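PDB 4Z0P: NAD-dependent dehydrogenase from Rhizobium meliloti, which reduces glyoxylate and hydroxypyruvate with NADPH as the hydride donor, as a member of the D-2-hydroxyacid dehydrogenase family. Local coordinates for residues Phe230-Arg235 / Leu258-Arg263. Residues are numbered along the deposited sequence; the frame is centred on the assembly and turned at random.
Sequences FINAGR and LDVFER. With NDP (NADPH dihydro-nicotinamide-adenine-dinucleotide phosphate), chain H; OXD (oxalic acid), chain C.
Val260 lays its two methyls against the turn that follows strand 229-232: CG2 packs on Arg235 C (3.5 Å) and on the amide end of Asn232, whose side chain it crosses at about a right angle, while CG1 rests on Gly234 O. Further back, Leu258 CD2 approaches the Phe230 ring obliquely, 3.9 Å from CE2. Between these two contacts Asp259 N donates an almost straight hydrogen bond to Asn232 O, joining the C-terminal ends of the parallel neighbours 229-232 and 255-258 of the Rossmann-type sheet. With CG anti to the backbone N (chi1 -168°), Asn232 turns its amide along its own chain; OD1 accepts from Gly234 N (2.9 Å), closing an Asx turn, and ND2 is held by Gln239 and, weakly, by Arg235 O. The turn delivers Ala233 O to the nicotinamide amide, where NDP N7N donates both to it and to Asp259 OD2, each at 2.9 Å. Asp259 is itself fixed by Thr281 and by the backbone amides of Val284 and Ala285. Arg235, bent at chi2 (-74°), brings its guanidinium under the ribose hydroxyl NDP O2D, which sits over the centre of one face, and presents NH1 to OXD O6 (2.8 Å) and NH2 to OXD O5 (2.9 Å). NH1 also donates to Gly234 O, and NE forms a salt bridge with Asp78. A leucine in place of this arginine would probably leave oxalate without its paired guanidinium donors and Asp78 without its salt-bridge partner. The paired bonds from NH1 and NH2 to oxalate are consistent with recognition of an alpha-keto acid substrate, while the two acceptors on N7N probably hold the carboxamide's rotation and so help orient the nicotinamide ring for hydride transfer.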
ATOM      1  N   PHE A 230     -10.659  -7.449  -9.583  1.00 18.91           N
ATOM      2  CA  PHE A 230     -11.505  -7.955  -8.504  1.00 19.36           C
ATOM      3  C   PHE A 230     -10.668  -8.297  -7.284  1.00 19.78           C
ATOM      4  O   PHE A 230      -9.722  -9.098  -7.362  1.00 20.15           O
ATOM      5  CB  PHE A 230     -12.249  -9.209  -8.952  1.00 20.07           C
ATOM      6  CG  PHE A 230     -13.099  -9.834  -7.880  1.00 19.45           C
ATOM      7  CD1 PHE A 230     -14.028  -9.072  -7.166  1.00 21.37           C
ATOM      8  CD2 PHE A 230     -13.010 -11.182  -7.595  1.00 21.61           C
ATOM      9  CE1 PHE A 230     -14.842  -9.652  -6.192  1.00 21.13           C
ATOM     10  CE2 PHE A 230     -13.822 -11.768  -6.619  1.00 21.69           C
ATOM     11  CZ  PHE A 230     -14.740 -11.003  -5.918  1.00 20.07           C
ATOM     12  N   ILE A 231     -11.055  -7.731  -6.143  1.00 17.83           N
ATOM     13  CA  ILE A 231     -10.324  -7.912  -4.885  1.00 16.96           C
ATOM     14  C   ILE A 231     -11.329  -8.371  -3.847  1.00 21.29           C
ATOM     15  O   ILE A 231     -12.336  -7.670  -3.599  1.00 22.14           O
ATOM     16  CB  ILE A 231      -9.698  -6.582  -4.446  1.00 18.45           C
ATOM     17  CG1 ILE A 231      -8.628  -6.139  -5.449  1.00 18.43           C
ATOM     18  CG2 ILE A 231      -9.154  -6.651  -3.009  1.00 21.38           C
ATOM     19  CD1 ILE A 231      -8.342  -4.659  -5.346  1.00 21.16           C
ATOM     20  N   ASN A 232     -11.140  -9.571  -3.299  1.00 19.07           N
ATOM     21  CA  ASN A 232     -12.084 -10.069  -2.289  1.00 19.19           C
ATOM     22  C   ASN A 232     -11.426 -10.491  -0.997  1.00 20.49           C
ATOM     23  O   ASN A 232     -10.537 -11.345  -0.992  1.00 18.30           O
ATOM     24  CB  ASN A 232     -12.919 -11.234  -2.824  1.00 20.07           C
ATOM     25  CG  ASN A 232     -14.110 -11.592  -1.917  1.00 18.84           C
ATOM     26  OD1 ASN A 232     -14.533 -10.821  -1.048  1.00 19.02           O
ATOM     27  ND2 ASN A 232     -14.669 -12.755  -2.149  1.00 18.92           N
ATOM     28  N   ALA A 233     -11.859  -9.883   0.099  1.00 18.42           N
ATOM     29  CA  ALA A 233     -11.453 -10.314   1.438  1.00 19.13           C
ATOM     30  C   ALA A 233     -12.633 -10.489   2.373  1.00 17.98           C
ATOM     31  O   ALA A 233     -12.453 -10.490   3.606  1.00 18.72           O
ATOM     32  CB  ALA A 233     -10.443  -9.344   2.042  1.00 20.96           C
ATOM     33  N   GLY A 234     -13.816 -10.688   1.802  1.00 18.96           N
ATOM     34  CA  GLY A 234     -15.007 -10.991   2.583  1.00 18.30           C
ATOM     35  C   GLY A 234     -15.074 -12.471   2.889  1.00 19.23           C
ATOM     36  O   GLY A 234     -14.457 -12.957   3.861  1.00 18.91           O
ATOM     37  N   ARG A 235     -15.799 -13.205   2.045  1.00 20.36           N
ATOM     38  CA  ARG A 235     -15.857 -14.656   2.157  1.00 21.48           C
ATOM     39  C   ARG A 235     -15.837 -15.283   0.792  1.00 21.19           C
ATOM     40  O   ARG A 235     -16.405 -14.747  -0.164  1.00 19.82           O
ATOM     41  CB  ARG A 235     -17.141 -15.072   2.867  1.00 20.34           C
ATOM     42  CG  ARG A 235     -17.142 -14.820   4.365  1.00 18.92           C
ATOM     43  CD  ARG A 235     -16.262 -15.828   5.051  1.00 21.32           C
ATOM     44  NE  ARG A 235     -16.191 -15.677   6.491  1.00 21.39           N
ATOM     45  CZ  ARG A 235     -15.313 -14.946   7.148  1.00 22.88           C
ATOM     46  NH1 ARG A 235     -14.408 -14.203   6.512  1.00 20.61           N
ATOM     47  NH2 ARG A 235     -15.335 -14.944   8.467  1.00 22.98           N
ATOM     48  N   LEU A 258      -7.164 -12.332  -4.152  1.00 18.06           N
ATOM     49  CA  LEU A 258      -8.096 -13.194  -3.418  1.00 18.44           C
ATOM     50  C   LEU A 258      -7.457 -13.624  -2.113  1.00 16.96           C
ATOM     51  O   LEU A 258      -6.402 -14.283  -2.115  1.00 19.20           O
ATOM     52  CB  LEU A 258      -8.489 -14.428  -4.249  1.00 18.07           C
ATOM     53  CG  LEU A 258      -9.125 -14.093  -5.620  1.00 19.83           C
ATOM     54  CD1 LEU A 258      -9.318 -15.363  -6.436  1.00 22.32           C
ATOM     55  CD2 LEU A 258     -10.459 -13.360  -5.431  1.00 21.85           C
ATOM     56  N   ASP A 259      -8.108 -13.267  -1.006  1.00 18.07           N
ATOM     57  CA  ASP A 259      -7.734 -13.716   0.332  1.00 18.37           C
ATOM     58  C   ASP A 259      -8.608 -14.861   0.816  1.00 20.72           C
ATOM     59  O   ASP A 259      -8.297 -15.497   1.824  1.00 19.42           O
ATOM     60  CB  ASP A 259      -7.865 -12.573   1.336  1.00 16.85           C
ATOM     61  CG  ASP A 259      -7.227 -12.901   2.686  1.00 17.93           C
ATOM     62  OD1 ASP A 259      -6.003 -13.272   2.743  1.00 18.53           O
ATOM     63  OD2 ASP A 259      -7.961 -12.796   3.707  1.00 18.99           O
ATOM     64  N   VAL A 260      -9.736 -15.066   0.130  1.00 18.91           N
ATOM     65  CA  VAL A 260     -10.797 -15.996   0.579  1.00 18.00           C
ATOM     66  C   VAL A 260     -11.259 -16.818  -0.611  1.00 19.96           C
ATOM     67  O   VAL A 260     -11.207 -16.343  -1.756  1.00 20.87           O
ATOM     68  CB  VAL A 260     -11.967 -15.249   1.256  1.00 19.67           C
ATOM     69  CG1 VAL A 260     -11.482 -14.557   2.521  1.00 20.43           C
ATOM     70  CG2 VAL A 260     -12.586 -14.231   0.312  1.00 21.39           C
ATOM     71  N   PHE A 261     -11.657 -18.059  -0.338  1.00 19.56           N
ATOM     72  CA  PHE A 261     -11.952 -19.045  -1.359  1.00 20.36           C
ATOM     73  C   PHE A 261     -13.173 -19.882  -0.998  1.00 22.38           C
ATOM     74  O   PHE A 261     -13.491 -20.044   0.160  1.00 21.57           O
ATOM     75  CB  PHE A 261     -10.731 -19.942  -1.612  1.00 20.67           C
ATOM     76  CG  PHE A 261      -9.556 -19.152  -2.075  1.00 20.28           C
ATOM     77  CD1 PHE A 261      -9.396 -18.848  -3.409  1.00 19.84           C
ATOM     78  CD2 PHE A 261      -8.690 -18.579  -1.143  1.00 22.74           C
ATOM     79  CE1 PHE A 261      -8.337 -18.040  -3.812  1.00 22.58           C
ATOM     80  CE2 PHE A 261      -7.627 -17.774  -1.540  1.00 22.10           C
ATOM     81  CZ  PHE A 261      -7.472 -17.499  -2.874  1.00 20.47           C
ATOM     82  N   GLU A 262     -13.843 -20.384  -2.025  1.00 22.42           N
ATOM     83  CA  GLU A 262     -15.055 -21.195  -1.832  1.00 23.05           C
ATOM     84  C   GLU A 262     -14.796 -22.406  -0.939  1.00 28.13           C
ATOM     85  O   GLU A 262     -15.671 -22.792  -0.154  1.00 25.42           O
ATOM     86  CB  GLU A 262     -15.643 -21.643  -3.177  1.00 23.96           C
ATOM     87  CG  GLU A 262     -16.202 -20.535  -4.049  1.00 24.78           C
ATOM     88  CD  GLU A 262     -16.905 -21.092  -5.271  1.00 37.27           C
ATOM     89  OE1 GLU A 262     -17.969 -21.730  -5.127  1.00 30.85           O
ATOM     90  OE2 GLU A 262     -16.409 -20.891  -6.373  1.00 25.83           O
ATOM     91  N   ARG A 263     -13.615 -23.015  -1.063  1.00 21.45           N
ATOM     92  CA  ARG A 263     -13.209 -24.118  -0.205  1.00 24.16           C
ATOM     93  C   ARG A 263     -11.808 -23.825   0.305  1.00 28.45           C
ATOM     94  O   ARG A 263     -10.873 -23.717  -0.498  1.00 31.00           O
ATOM     95  CB  ARG A 263     -13.225 -25.457  -0.973  1.00 26.89           C
ATOM     96  CG  ARG A 263     -14.624 -25.908  -1.392  1.00 41.82           C
TER
HETATM   97  PA  NDP H 407     -20.392  -5.245   8.968  1.00 22.22           P
HETATM   98  O1A NDP H 407     -21.592  -6.025   9.482  1.00 23.33           O
HETATM   99  O2A NDP H 407     -19.956  -4.054   9.755  1.00 20.98           O
HETATM  100  O5B NDP H 407     -20.762  -4.780   7.500  1.00 22.21           O
HETATM  101  C5B NDP H 407     -21.404  -5.601   6.548  1.00 22.18           C
HETATM  102  C4B NDP H 407     -21.805  -4.738   5.382  1.00 20.95           C
HETATM  103  O4B NDP H 407     -22.295  -5.610   4.367  1.00 22.00           O
HETATM  104  C3B NDP H 407     -22.930  -3.752   5.691  1.00 26.81           C
HETATM  105  O3B NDP H 407     -22.671  -2.559   4.960  1.00 25.11           O
HETATM  106  C2B NDP H 407     -24.158  -4.454   5.151  1.00 21.31           C
HETATM  107  O2B NDP H 407     -25.206  -3.598   4.741  1.00 25.18           O
HETATM  108  C1B NDP H 407     -23.559  -5.128   3.945  1.00 22.35           C
HETATM  109  N9A NDP H 407     -24.436  -6.221   3.490  1.00 22.60           N
HETATM  110  C8A NDP H 407     -24.743  -7.390   4.085  1.00 23.91           C
HETATM  111  N7A NDP H 407     -25.568  -8.138   3.387  1.00 24.20           N
HETATM  112  C5A NDP H 407     -25.810  -7.398   2.264  1.00 21.99           C
HETATM  113  C6A NDP H 407     -26.621  -7.611   1.131  1.00 27.11           C
HETATM  114  N6A NDP H 407     -27.350  -8.738   0.956  1.00 25.74           N
HETATM  115  N1A NDP H 407     -26.647  -6.651   0.165  1.00 26.72           N
HETATM  116  C2A NDP H 407     -25.922  -5.537   0.341  1.00 29.50           C
HETATM  117  N3A NDP H 407     -25.131  -5.223   1.372  1.00 22.91           N
HETATM  118  C4A NDP H 407     -25.111  -6.212   2.304  1.00 21.86           C
HETATM  119  O3  NDP H 407     -19.237  -6.362   8.794  1.00 20.43           O
HETATM  120  PN  NDP H 407     -17.657  -5.992   8.831  1.00 21.03           P
HETATM  121  O1N NDP H 407     -17.379  -4.825   7.946  1.00 21.42           O
HETATM  122  O2N NDP H 407     -17.166  -5.969  10.234  1.00 19.75           O
HETATM  123  O5D NDP H 407     -17.104  -7.355   8.222  1.00 20.48           O
HETATM  124  C5D NDP H 407     -17.446  -7.709   6.897  1.00 19.33           C
HETATM  125  C4D NDP H 407     -17.014  -9.135   6.592  1.00 20.88           C
HETATM  126  O4D NDP H 407     -15.602  -9.193   6.377  1.00 20.78           O
HETATM  127  C3D NDP H 407     -17.228 -10.165   7.692  1.00 21.22           C
HETATM  128  O3D NDP H 407     -18.600 -10.608   7.718  1.00 21.88           O
HETATM  129  C2D NDP H 407     -16.272 -11.295   7.365  1.00 19.17           C
HETATM  130  O2D NDP H 407     -16.913 -12.274   6.529  1.00 21.64           O
HETATM  131  C1D NDP H 407     -15.198 -10.544   6.535  1.00 19.03           C
HETATM  132  N1N NDP H 407     -13.874 -10.576   7.160  1.00 18.19           N
HETATM  133  C2N NDP H 407     -12.804 -11.206   6.535  1.00 19.14           C
HETATM  134  C3N NDP H 407     -11.560 -11.230   7.090  1.00 19.34           C
HETATM  135  C7N NDP H 407     -10.355 -11.765   6.375  1.00 19.89           C
HETATM  136  O7N NDP H 407      -9.333 -11.998   7.052  1.00 21.15           O
HETATM  137  N7N NDP H 407     -10.401 -11.994   5.081  1.00 18.97           N
HETATM  138  C4N NDP H 407     -11.351 -10.621   8.427  1.00 21.07           C
HETATM  139  C5N NDP H 407     -12.551  -9.989   9.029  1.00 19.76           C
HETATM  140  C6N NDP H 407     -13.716  -9.957   8.409  1.00 19.04           C
HETATM  141  P2B NDP H 407     -26.131  -2.839   5.819  1.00 37.25           P
HETATM  142  O1X NDP H 407     -25.228  -1.774   6.385  1.00 63.70           O
HETATM  143  O2X NDP H 407     -27.235  -2.282   4.938  1.00 36.38           O
HETATM  144  O3X NDP H 407     -26.575  -3.855   6.804  1.00 31.15           O
HETATM  145  C1  OXD C 402     -12.977 -12.912  10.446  1.00 25.54           C
HETATM  146  C2  OXD C 402     -12.076 -13.703   9.615  1.00 28.56           C
HETATM  147  O3  OXD C 402     -12.517 -12.175  11.355  1.00 22.03           O
HETATM  148  O4  OXD C 402     -11.000 -14.103  10.084  1.00 31.04           O
HETATM  149  O5  OXD C 402     -14.203 -13.009  10.228  1.00 24.23           O
HETATM  150  O6  OXD C 402     -12.399 -13.973   8.449  1.00 23.57           O